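Local coordinates for protein citrate lyase, subunit 1 (PDB 6HXI) that is a subunit of ATP citrate lyase, which probably converts citrate and coenzyme A to acetyl-CoA and oxaloacetate at the cost of ATP, at residues C[274-279]-C[315-320]; C[357-362]-C[390-395]. One frame throughout, in Å; residues are numbered along the deposited sequence.

Contact 1: residues C[274-279]-C[315-320]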
ATOM      1  N   TRP C 274     -27.934 -56.043  15.432  1.00 60.16           N
ATOM      2  CA  TRP C 274     -27.210 -54.852  15.850  1.00 58.60           C
ATOM      3  C   TRP C 274     -28.018 -53.611  15.509  1.00 63.22           C
ATOM      4  O   TRP C 274     -28.810 -53.600  14.548  1.00 63.67           O
ATOM      5  CB  TRP C 274     -25.795 -54.805  15.269  1.00 57.04           C
ATOM      6  CG  TRP C 274     -24.886 -55.858  15.822  1.00 59.29           C
ATOM      7  CD1 TRP C 274     -24.868 -57.183  15.495  1.00 64.41           C
ATOM      8  CD2 TRP C 274     -23.854 -55.670  16.799  1.00 58.62           C
ATOM      9  NE1 TRP C 274     -23.884 -57.832  16.204  1.00 65.19           N
ATOM     10  CE2 TRP C 274     -23.240 -56.926  17.006  1.00 64.82           C
ATOM     11  CE3 TRP C 274     -23.399 -54.566  17.537  1.00 57.98           C
ATOM     12  CZ2 TRP C 274     -22.202 -57.106  17.921  1.00 64.10           C
ATOM     13  CZ3 TRP C 274     -22.348 -54.740  18.421  1.00 59.49           C
ATOM     14  CH2 TRP C 274     -21.767 -55.996  18.610  1.00 62.12           C
ATOM     15  N   THR C 275     -27.864 -52.585  16.335  1.00 57.56           N
ATOM     16  CA  THR C 275     -28.615 -51.365  16.139  1.00 56.87           C
ATOM     17  C   THR C 275     -27.754 -50.112  16.184  1.00 62.28           C
ATOM     18  O   THR C 275     -26.818 -49.999  16.991  1.00 62.96           O
ATOM     19  CB  THR C 275     -29.759 -51.259  17.167  1.00 65.35           C
ATOM     20  OG1 THR C 275     -29.230 -51.318  18.500  1.00 63.30           O
ATOM     21  CG2 THR C 275     -30.861 -52.298  16.952  1.00 61.98           C
ATOM     22  N   MET C 276     -28.106 -49.149  15.336  1.00 57.54           N
ATOM     23  CA  MET C 276     -27.491 -47.836  15.322  1.00 56.26           C
ATOM     24  C   MET C 276     -28.630 -46.853  15.159  1.00 56.51           C
ATOM     25  O   MET C 276     -28.922 -46.374  14.061  1.00 56.31           O
ATOM     26  CB  MET C 276     -26.401 -47.698  14.263  1.00 59.80           C
ATOM     27  CG  MET C 276     -25.670 -46.384  14.378  1.00 64.29           C
ATOM     28  SD  MET C 276     -24.106 -46.347  13.497  1.00 72.36           S
ATOM     29  CE  MET C 276     -24.622 -46.959  11.873  1.00 70.62           C
ATOM     30  N   VAL C 277     -29.320 -46.625  16.274  1.00 50.74           N
ATOM     31  CA  VAL C 277     -30.514 -45.785  16.343  1.00 49.27           C
ATOM     32  C   VAL C 277     -30.189 -44.388  16.868  1.00 50.15           C
ATOM     33  O   VAL C 277     -29.433 -44.233  17.826  1.00 49.06           O
ATOM     34  CB  VAL C 277     -31.670 -46.472  17.132  1.00 51.99           C
ATOM     35  CG1 VAL C 277     -32.925 -45.611  17.140  1.00 50.87           C
ATOM     36  CG2 VAL C 277     -31.974 -47.855  16.559  1.00 53.13           C
ATOM     37  N   ALA C 278     -30.751 -43.383  16.204  1.00 45.83           N
ATOM     38  CA  ALA C 278     -30.609 -42.004  16.586  1.00 44.77           C
ATOM     39  C   ALA C 278     -31.657 -41.633  17.643  1.00 50.89           C
ATOM     40  O   ALA C 278     -32.855 -41.881  17.459  1.00 51.86           O
ATOM     41  CB  ALA C 278     -30.756 -41.129  15.369  1.00 45.24           C
ATOM     42  N   GLY C 279     -31.198 -41.083  18.759  1.00 47.99           N
ATOM     43  CA  GLY C 279     -32.080 -40.605  19.821  1.00 48.55           C
ATOM     44  C   GLY C 279     -32.289 -41.535  20.989  1.00 54.70           C
ATOM     45  O   GLY C 279     -32.366 -42.752  20.814  1.00 56.78           O
ATOM     46  N   TYR C 315     -18.600 -41.497  12.117  1.00 49.51           N
ATOM     47  CA  TYR C 315     -17.710 -42.414  11.406  1.00 51.33           C
ATOM     48  C   TYR C 315     -17.040 -43.373  12.396  1.00 58.36           C
ATOM     49  O   TYR C 315     -17.107 -44.584  12.196  1.00 60.32           O
ATOM     50  CB  TYR C 315     -16.672 -41.620  10.592  1.00 53.67           C
ATOM     51  CG  TYR C 315     -15.511 -42.452  10.120  1.00 57.47           C
ATOM     52  CD1 TYR C 315     -15.621 -43.250   8.989  1.00 60.36           C
ATOM     53  CD2 TYR C 315     -14.303 -42.466  10.820  1.00 58.64           C
ATOM     54  CE1 TYR C 315     -14.559 -44.037   8.556  1.00 63.30           C
ATOM     55  CE2 TYR C 315     -13.236 -43.256  10.401  1.00 61.06           C
ATOM     56  CZ  TYR C 315     -13.370 -44.036   9.264  1.00 68.48           C
ATOM     57  OH  TYR C 315     -12.336 -44.821   8.842  1.00 74.14           O
ATOM     58  N   HIS C 316     -16.422 -42.835  13.474  1.00 54.73           N
ATOM     59  CA  HIS C 316     -15.762 -43.629  14.524  1.00 55.24           C
ATOM     60  C   HIS C 316     -16.712 -44.551  15.257  1.00 59.29           C
ATOM     61  O   HIS C 316     -16.335 -45.674  15.572  1.00 60.84           O
ATOM     62  CB  HIS C 316     -14.982 -42.745  15.498  1.00 55.31           C
ATOM     63  CG  HIS C 316     -13.780 -42.117  14.872  1.00 59.41           C
ATOM     64  ND1 HIS C 316     -13.629 -40.738  14.819  1.00 60.76           N
ATOM     65  CD2 HIS C 316     -12.725 -42.696  14.255  1.00 62.93           C
ATOM     66  CE1 HIS C 316     -12.484 -40.525  14.189  1.00 61.10           C
ATOM     67  NE2 HIS C 316     -11.904 -41.671  13.831  1.00 63.03           N
ATOM     68  N   TYR C 317     -17.954 -44.089  15.492  1.00 54.14           N
ATOM     69  CA  TYR C 317     -19.024 -44.845  16.120  1.00 53.14           C
ATOM     70  C   TYR C 317     -19.418 -46.034  15.237  1.00 56.84           C
ATOM     71  O   TYR C 317     -19.512 -47.152  15.741  1.00 58.12           O
ATOM     72  CB  TYR C 317     -20.232 -43.928  16.355  1.00 53.78           C
ATOM     73  CG  TYR C 317     -21.335 -44.551  17.181  1.00 56.64           C
ATOM     74  CD1 TYR C 317     -21.328 -44.463  18.573  1.00 58.36           C
ATOM     75  CD2 TYR C 317     -22.405 -45.199  16.574  1.00 58.14           C
ATOM     76  CE1 TYR C 317     -22.353 -45.020  19.337  1.00 60.18           C
ATOM     77  CE2 TYR C 317     -23.440 -45.749  17.328  1.00 59.66           C
ATOM     78  CZ  TYR C 317     -23.403 -45.674  18.710  1.00 68.02           C
ATOM     79  OH  TYR C 317     -24.419 -46.233  19.446  1.00 70.17           O
ATOM     80  N   THR C 318     -19.662 -45.787  13.932  1.00 52.70           N
ATOM     81  CA  THR C 318     -20.060 -46.804  12.955  1.00 54.04           C
ATOM     82  C   THR C 318     -18.944 -47.829  12.778  1.00 61.38           C
ATOM     83  O   THR C 318     -19.240 -49.016  12.647  1.00 62.83           O
ATOM     84  CB  THR C 318     -20.527 -46.165  11.614  1.00 58.60           C
ATOM     85  OG1 THR C 318     -21.486 -45.138  11.864  1.00 51.29           O
ATOM     86  CG2 THR C 318     -21.150 -47.185  10.650  1.00 58.84           C
ATOM     87  N   CYS C 319     -17.670 -47.377  12.801  1.00 58.36           N
ATOM     88  CA  CYS C 319     -16.480 -48.234  12.692  1.00 60.93           C
ATOM     89  C   CYS C 319     -16.425 -49.198  13.871  1.00 66.75           C
ATOM     90  O   CYS C 319     -16.075 -50.362  13.686  1.00 68.34           O
ATOM     91  CB  CYS C 319     -15.206 -47.393  12.616  1.00 61.83           C
ATOM     92  SG  CYS C 319     -14.833 -46.748  10.966  1.00 66.34           S
ATOM     93  N   THR C 320     -16.782 -48.705  15.081  1.00 62.50           N
ATOM     94  CA  THR C 320     -16.813 -49.488  16.320  1.00 62.54           C
ATOM     95  C   THR C 320     -17.867 -50.599  16.248  1.00 65.36           C
ATOM     96  O   THR C 320     -17.548 -51.744  16.565  1.00 65.70           O
ATOM     97  CB  THR C 320     -17.009 -48.575  17.540  1.00 63.54           C
ATOM     98  OG1 THR C 320     -16.082 -47.504  17.467  1.00 58.79           O
ATOM     99  CG2 THR C 320     -16.818 -49.308  18.858  1.00 62.74           C
TER
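Met276 meets Tyr317 and Thr318 through its sulfur, which settles between the two side chains on helix 311-325. SD lies 3.7 Å from Tyr317 CD2, almost in the plane of the ring and 4.9 Å from its centroid, an edge-on Met-aromatic contact. The methionine and tyrosine side chains run past each other in opposite directions, bringing Met276 CG to 3.8 Å from Tyr317 CE2. Thr318 is crossed at about a right angle: Met276 SD stands 3.3 Å from its OG1, and Met276 CE packs 3.7 Å from its CG2. The chain runs extended as far as SD, and a bend at its last torsion (chi3 50°) then turns the methyl toward Thr318. Beyond this shell, Thr318 OG1 is bonded to the carbonyl of Thr314, one turn earlier, and Tyr317 OH to the carbonyl of Lys263, which fix the two groups. Behind Met276, backbone bonding to Leu337 ties it to the parallel sheet, so the helix packs on the end of an outermost strand, as in an alpha/beta domain. Cutting this side chain back to an alanine is likely to open a gap between helix 311-325 and the chain just past strand 273-275. With no hydrogen bond between the segments, this buried join relies on dispersion and the polarisable sulfur.

Contact 2: residues C[357-362]-C[390-395]; sequences MALEEY and RDLGKR
Glu360 and Arg395 face each other across two nearly parallel helices, their charged planes turned 76° apart. The carboxylate comes to the edge of the guanidinium, near its plane, and a single oxygen does the work: Arg395 NH1 donates to Glu360 OE2 over 2.8 Å. The N-H...O angle of 147° makes this a weak hydrogen bond within the salt bridge, a one-point grip in place of the paired bonds of a coplanar arrangement. Arg395 sets off with CG between its backbone N and carbonyl carbon (chi1 69°), then runs extended to NE, folding back along its own helix so that Leu392 CD1 lies 3.5 Å above the guanidinium plane, offset toward its rim. The same methyl touches the stem of the glutamate, with Leu392 CD1 3.6 Å from Glu360 CG. The other branch turns to the buried side, where Leu392 CD2 lies 3.7 Å from both CB and CD1 of Leu359, the two leucines crossing at about a right angle. Leu359 also packs on Met389 and Leu396 of helix 382-396. The axes of helix segments 357-361 and 390-395 approach to 11.1 Å, as expected of neighbouring helices on one face of a parallel alpha/beta sheet. Leucines thus close the inner side of the seam, while at its exposed rim the ion pair, competing with water, is likely to add only modest stability.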
ATOM      1  N   MET C 357     -19.090 -43.835   5.006  1.00 60.62           N
ATOM      2  CA  MET C 357     -17.618 -43.947   5.023  1.00 62.59           C
ATOM      3  C   MET C 357     -17.108 -45.197   5.752  1.00 66.70           C
ATOM      4  O   MET C 357     -16.172 -45.849   5.274  1.00 65.83           O
ATOM      5  CB  MET C 357     -16.980 -42.693   5.615  1.00 64.69           C
ATOM      6  CG  MET C 357     -16.948 -41.547   4.647  1.00 69.62           C
ATOM      7  SD  MET C 357     -16.362 -40.018   5.381  1.00 74.20           S
ATOM      8  CE  MET C 357     -15.384 -39.398   3.973  1.00 72.74           C
ATOM      9  N   ALA C 358     -17.739 -45.532   6.901  1.00 63.04           N
ATOM     10  CA  ALA C 358     -17.384 -46.716   7.675  1.00 63.94           C
ATOM     11  C   ALA C 358     -17.805 -47.983   6.936  1.00 67.85           C
ATOM     12  O   ALA C 358     -16.987 -48.897   6.830  1.00 68.79           O
ATOM     13  CB  ALA C 358     -18.014 -46.665   9.047  1.00 63.45           C
ATOM     14  N   LEU C 359     -19.045 -48.010   6.368  1.00 62.35           N
ATOM     15  CA  LEU C 359     -19.574 -49.149   5.606  1.00 63.20           C
ATOM     16  C   LEU C 359     -18.720 -49.465   4.381  1.00 70.20           C
ATOM     17  O   LEU C 359     -18.498 -50.644   4.095  1.00 70.81           O
ATOM     18  CB  LEU C 359     -21.047 -48.955   5.213  1.00 62.14           C
ATOM     19  CG  LEU C 359     -22.079 -49.012   6.345  1.00 65.15           C
ATOM     20  CD1 LEU C 359     -23.403 -48.439   5.895  1.00 65.04           C
ATOM     21  CD2 LEU C 359     -22.279 -50.422   6.858  1.00 65.77           C
ATOM     22  N   GLU C 360     -18.200 -48.413   3.698  1.00 67.09           N
ATOM     23  CA  GLU C 360     -17.292 -48.519   2.547  1.00 68.47           C
ATOM     24  C   GLU C 360     -16.008 -49.234   2.963  1.00 73.22           C
ATOM     25  O   GLU C 360     -15.524 -50.094   2.224  1.00 75.45           O
ATOM     26  CB  GLU C 360     -16.938 -47.126   2.002  1.00 69.33           C
ATOM     27  CG  GLU C 360     -17.879 -46.614   0.924  1.00 82.54           C
ATOM     28  CD  GLU C 360     -17.639 -45.182   0.477  1.00115.01           C
ATOM     29  OE1 GLU C 360     -17.802 -44.256   1.307  1.00103.61           O
ATOM     30  OE2 GLU C 360     -17.340 -44.983  -0.723  1.00120.57           O
ATOM     31  N   GLU C 361     -15.464 -48.878   4.148  1.00 67.56           N
ATOM     32  CA  GLU C 361     -14.237 -49.457   4.697  1.00 68.38           C
ATOM     33  C   GLU C 361     -14.382 -50.902   5.136  1.00 72.74           C
ATOM     34  O   GLU C 361     -13.420 -51.665   5.031  1.00 74.24           O
ATOM     35  CB  GLU C 361     -13.680 -48.594   5.838  1.00 68.76           C
ATOM     36  CG  GLU C 361     -12.582 -47.667   5.351  1.00 82.92           C
ATOM     37  CD  GLU C 361     -11.960 -46.781   6.409  1.00108.01           C
ATOM     38  OE1 GLU C 361     -11.430 -47.322   7.407  1.00101.04           O
ATOM     39  OE2 GLU C 361     -11.971 -45.542   6.220  1.00103.23           O
ATOM     40  N   TYR C 362     -15.573 -51.273   5.636  1.00 68.17           N
ATOM     41  CA  TYR C 362     -15.888 -52.623   6.105  1.00 68.54           C
ATOM     42  C   TYR C 362     -16.531 -53.521   5.030  1.00 72.40           C
ATOM     43  O   TYR C 362     -16.991 -54.607   5.368  1.00 72.50           O
ATOM     44  CB  TYR C 362     -16.746 -52.563   7.386  1.00 68.12           C
ATOM     45  CG  TYR C 362     -15.907 -52.473   8.638  1.00 69.88           C
ATOM     46  CD1 TYR C 362     -15.422 -51.249   9.090  1.00 70.92           C
ATOM     47  CD2 TYR C 362     -15.563 -53.615   9.356  1.00 71.98           C
ATOM     48  CE1 TYR C 362     -14.619 -51.165  10.227  1.00 71.95           C
ATOM     49  CE2 TYR C 362     -14.761 -53.543  10.493  1.00 72.71           C
ATOM     50  CZ  TYR C 362     -14.290 -52.316  10.923  1.00 79.36           C
ATOM     51  OH  TYR C 362     -13.496 -52.238  12.039  1.00 83.56           O
ATOM     52  N   ARG C 390     -28.582 -45.361  -0.595  1.00 64.95           N
ATOM     53  CA  ARG C 390     -29.124 -46.051  -1.768  1.00 66.44           C
ATOM     54  C   ARG C 390     -28.030 -46.289  -2.802  1.00 71.57           C
ATOM     55  O   ARG C 390     -27.965 -47.384  -3.368  1.00 73.39           O
ATOM     56  CB  ARG C 390     -30.301 -45.276  -2.392  1.00 64.96           C
ATOM     57  CG  ARG C 390     -31.595 -45.437  -1.629  1.00 69.02           C
ATOM     58  CD  ARG C 390     -32.748 -44.782  -2.348  1.00 77.41           C
ATOM     59  NE  ARG C 390     -33.813 -44.385  -1.422  1.00 86.99           N
ATOM     60  CZ  ARG C 390     -34.038 -43.133  -1.037  1.00 97.81           C
ATOM     61  NH1 ARG C 390     -33.277 -42.146  -1.490  1.00 82.90           N
ATOM     62  NH2 ARG C 390     -35.032 -42.859  -0.201  1.00 82.61           N
ATOM     63  N   ASP C 391     -27.162 -45.269  -3.029  1.00 66.76           N
ATOM     64  CA  ASP C 391     -26.030 -45.322  -3.961  1.00 67.55           C
ATOM     65  C   ASP C 391     -24.980 -46.319  -3.474  1.00 72.52           C
ATOM     66  O   ASP C 391     -24.327 -46.959  -4.293  1.00 73.78           O
ATOM     67  CB  ASP C 391     -25.393 -43.931  -4.138  1.00 68.32           C
ATOM     68  CG  ASP C 391     -26.274 -42.854  -4.762  1.00 75.49           C
ATOM     69  OD1 ASP C 391     -27.436 -43.160  -5.119  1.00 75.94           O
ATOM     70  OD2 ASP C 391     -25.819 -41.702  -4.855  1.00 81.79           O
ATOM     71  N   LEU C 392     -24.832 -46.443  -2.140  1.00 68.94           N
ATOM     72  CA  LEU C 392     -23.909 -47.352  -1.462  1.00 69.55           C
ATOM     73  C   LEU C 392     -24.345 -48.802  -1.646  1.00 76.43           C
ATOM     74  O   LEU C 392     -23.529 -49.623  -2.065  1.00 77.19           O
ATOM     75  CB  LEU C 392     -23.789 -46.985   0.035  1.00 67.65           C
ATOM     76  CG  LEU C 392     -22.803 -47.793   0.891  1.00 72.08           C
ATOM     77  CD1 LEU C 392     -21.374 -47.552   0.461  1.00 72.22           C
ATOM     78  CD2 LEU C 392     -22.967 -47.460   2.364  1.00 71.82           C
ATOM     79  N   GLY C 393     -25.623 -49.087  -1.376  1.00 74.61           N
ATOM     80  CA  GLY C 393     -26.225 -50.414  -1.531  1.00 76.91           C
ATOM     81  C   GLY C 393     -26.143 -50.998  -2.931  1.00 84.47           C
ATOM     82  O   GLY C 393     -26.127 -52.218  -3.093  1.00 86.46           O
ATOM     83  N   LYS C 394     -26.086 -50.136  -3.954  1.00 82.01           N
ATOM     84  CA  LYS C 394     -25.967 -50.557  -5.350  1.00 84.61           C
ATOM     85  C   LYS C 394     -24.503 -50.897  -5.747  1.00 90.62           C
ATOM     86  O   LYS C 394     -24.281 -51.444  -6.832  1.00 92.67           O
ATOM     87  CB  LYS C 394     -26.560 -49.486  -6.292  1.00 87.31           C
ATOM     88  CG  LYS C 394     -28.073 -49.321  -6.184  1.00105.17           C
ATOM     89  CD  LYS C 394     -28.586 -48.170  -7.052  1.00116.40           C
ATOM     90  CE  LYS C 394     -29.651 -47.337  -6.362  1.00127.33           C
ATOM     91  NZ  LYS C 394     -30.959 -48.046  -6.256  1.00136.34           N
ATOM     92  N   ARG C 395     -23.514 -50.587  -4.880  1.00 86.26           N
ATOM     93  CA  ARG C 395     -22.107 -50.850  -5.202  1.00 87.88           C
ATOM     94  C   ARG C 395     -21.345 -51.714  -4.162  1.00 93.19           C
ATOM     95  O   ARG C 395     -20.337 -52.327  -4.515  1.00 95.39           O
ATOM     96  CB  ARG C 395     -21.353 -49.528  -5.478  1.00 86.87           C
ATOM     97  CG  ARG C 395     -21.150 -48.627  -4.263  1.00 90.45           C
ATOM     98  CD  ARG C 395     -20.366 -47.383  -4.622  1.00100.19           C
ATOM     99  NE  ARG C 395     -19.863 -46.700  -3.429  1.00105.70           N
ATOM    100  CZ  ARG C 395     -20.508 -45.733  -2.783  1.00114.33           C
ATOM    101  NH1 ARG C 395     -19.974 -45.178  -1.706  1.00100.03           N
ATOM    102  NH2 ARG C 395     -21.690 -45.311  -3.212  1.00 98.59           N
TER

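Overall arrangement
Both contacts belong to the citrate-binding region, and together they illustrate how an alpha/beta layer changes in chemistry from core to surface. Contact 1 is wholly buried and joins helix 311-325 to the segment that continues strand 273-275, an outermost strand of the parallel sheet within this chain; contact 2 joins two helices and is buried on one side alone. No element is common to both, yet their centres lie about 15 Å apart and helix 348-361 packs against helix 311-325, with Thr318 CG2 3.6 Å from Ala358 CB and a probable hydrogen bond between Tyr315 and Glu361. Sulfur and aromatic packing inside thus gives way to aliphatic packing edged by opposite charges outside.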